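Local coordinates for protein BfpC (Escherichia coli, PDB 3VHJ) that takes part in type IV pilus biogenesis as a membrane protein, here represented by its cytoplasmic N-terminal domain, which probably works with the partner BfpD, at residues K121-F124 against D125-Y129. The protein carries 1 engineered substitution. Residues are numbered along the deposited sequence; the frame is centred on the assembly and turned at random.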
loop_
_atom_site.group_PDB
_atom_site.type_symbol
_atom_site.label_atom_id
_atom_site.label_comp_id
_atom_site.label_asym_id
_atom_site.label_seq_id
_atom_site.Cartn_x
_atom_site.Cartn_y
_atom_site.Cartn_z
ATOM N N LYS A 121 6.960 -10.504 11.082
ATOM C CA LYS A 121 7.926 -9.735 11.858
ATOM C C LYS A 121 7.809 -8.228 11.605
ATOM O O LYS A 121 7.909 -7.428 12.537
ATOM C CB LYS A 121 9.352 -10.208 11.545
ATOM C CG LYS A 121 10.447 -9.459 12.300
ATOM C CD LYS A 121 11.824 -10.046 12.013
ATOM C CE LYS A 121 12.923 -9.259 12.712
ATOM N NZ LYS A 121 12.683 -9.136 14.181
ATOM N N PHE A 122 7.599 -7.840 10.350
ATOM C CA PHE A 122 7.470 -6.422 10.018
ATOM C C PHE A 122 6.196 -5.872 10.652
ATOM O O PHE A 122 6.185 -4.782 11.223
ATOM C CB PHE A 122 7.402 -6.229 8.503
ATOM C CG PHE A 122 7.377 -4.790 8.085
ATOM C CD1 PHE A 122 8.554 -4.052 8.017
ATOM C CD2 PHE A 122 6.173 -4.162 7.791
ATOM C CE1 PHE A 122 8.532 -2.701 7.663
ATOM C CE2 PHE A 122 6.138 -2.812 7.435
ATOM C CZ PHE A 122 7.322 -2.080 7.372
ATOM N N PHE A 123 5.126 -6.650 10.538
ATOM C CA PHE A 123 3.824 -6.301 11.080
ATOM C C PHE A 123 3.904 -6.000 12.575
ATOM O O PHE A 123 3.454 -4.947 13.038
ATOM C CB PHE A 123 2.868 -7.468 10.827
ATOM C CG PHE A 123 1.485 -7.264 11.370
ATOM C CD1 PHE A 123 0.662 -6.255 10.868
ATOM C CD2 PHE A 123 0.980 -8.119 12.345
ATOM C CE1 PHE A 123 -0.640 -6.108 11.325
ATOM C CE2 PHE A 123 -0.326 -7.979 12.810
ATOM C CZ PHE A 123 -1.139 -6.972 12.297
ATOM N N PHE A 124 4.477 -6.930 13.332
ATOM C CA PHE A 124 4.606 -6.754 14.773
ATOM C C PHE A 124 5.575 -5.651 15.178
ATOM O O PHE A 124 5.276 -4.856 16.062
ATOM C CB PHE A 124 5.047 -8.062 15.434
ATOM C CG PHE A 124 3.930 -9.033 15.663
ATOM C CD1 PHE A 124 3.865 -10.223 14.948
ATOM C CD2 PHE A 124 2.942 -8.761 16.606
ATOM C CE1 PHE A 124 2.828 -11.136 15.170
ATOM C CE2 PHE A 124 1.905 -9.662 16.833
ATOM C CZ PHE A 124 1.848 -10.854 16.113
ATOM N N ASP A 125 6.736 -5.598 14.533
ATOM C CA ASP A 125 7.732 -4.595 14.882
ATOM C C ASP A 125 7.386 -3.157 14.509
ATOM O O ASP A 125 7.746 -2.230 15.230
ATOM C CB ASP A 125 9.092 -4.938 14.264
ATOM C CG ASP A 125 9.660 -6.252 14.776
ATOM O OD1 ASP A 125 9.406 -6.606 15.945
ATOM O OD2 ASP A 125 10.378 -6.923 14.005
ATOM N N HIS A 126 6.675 -2.957 13.404
ATOM C CA HIS A 126 6.385 -1.590 12.979
ATOM C C HIS A 126 4.946 -1.196 12.688
ATOM O O HIS A 126 4.625 -0.011 12.693
ATOM C CB HIS A 126 7.206 -1.272 11.727
ATOM C CG HIS A 126 8.663 -1.575 11.862
ATOM N ND1 HIS A 126 9.510 -0.823 12.645
ATOM C CD2 HIS A 126 9.423 -2.555 11.316
ATOM C CE1 HIS A 126 10.731 -1.324 12.577
ATOM N NE2 HIS A 126 10.704 -2.377 11.777
ATOM N N VAL A 127 4.075 -2.163 12.439
ATOM C CA VAL A 127 2.709 -1.826 12.067
ATOM C C VAL A 127 1.608 -1.981 13.102
ATOM O O VAL A 127 0.942 -1.016 13.456
ATOM C CB VAL A 127 2.300 -2.627 10.809
ATOM C CG1 VAL A 127 0.911 -2.196 10.335
ATOM C CG2 VAL A 127 3.344 -2.430 9.720
ATOM N N ALA A 128 1.406 -3.206 13.560
ATOM C CA ALA A 128 0.361 -3.516 14.522
ATOM C C ALA A 128 0.192 -2.501 15.645
ATOM O O ALA A 128 -0.932 -2.154 16.016
ATOM C CB ALA A 128 0.610 -4.897 15.117
ATOM N N TYR A 129 1.309 -2.021 16.180
ATOM C CA TYR A 129 1.259 -1.089 17.298
ATOM C C TYR A 129 1.885 0.260 17.005
ATOM O O TYR A 129 2.192 1.008 17.930
ATOM C CB TYR A 129 1.967 -1.722 18.493
ATOM C CG TYR A 129 1.579 -3.169 18.691
ATOM C CD1 TYR A 129 0.262 -3.521 18.992
ATOM C CD2 TYR A 129 2.517 -4.189 18.546
ATOM C CE1 TYR A 129 -0.109 -4.858 19.143
ATOM C CE2 TYR A 129 2.158 -5.525 18.694
ATOM C CZ TYR A 129 0.843 -5.852 18.993
ATOM O OH TYR A 129 0.478 -7.170 19.129
HETATM O O HOH W 1 4.046 -2.415 15.783
#
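Ala128 sets its CB over one face of the Phe123 ring, a CH-pi contact with the methyl 4.0 Å from the ring centroid and 14° off its normal. Val127 packs against the same ring through CB, and its CG2 reaches Phe122 CE2 at 3.6 Å. The Phe123 ring, swung anti to N about its first torsion, also comes down among Cys86, Leu88 and Val98, and Val127 meets Phe109, which puts this side of helix 116-127 on strands 85-90, 96-101 and 107-113. The backbone here takes a wider pi-type turn: Phe123 O accepts from Val127 N at 2.9 Å and from Ala128 N at 2.7 Å, the two donors arriving from opposite faces of the carbonyl plane. One residue on, a water replaces the direct bond, accepting from Tyr129 N and donating to Phe124 O at 2.7 Å. The solvent side is looser. Lys121, extended until a bend at chi4 (54°), brings NZ to the syn side of Asp125 OD2 in a 3.2 Å salt bridge, while the exposed His126 ring meets Phe122 obliquely, planes at 51°. Tyr129 runs alongside Phe124, and Tyr129 OH lies at the edge of the Phe124 ring, 3.7 Å from Phe124 CE2.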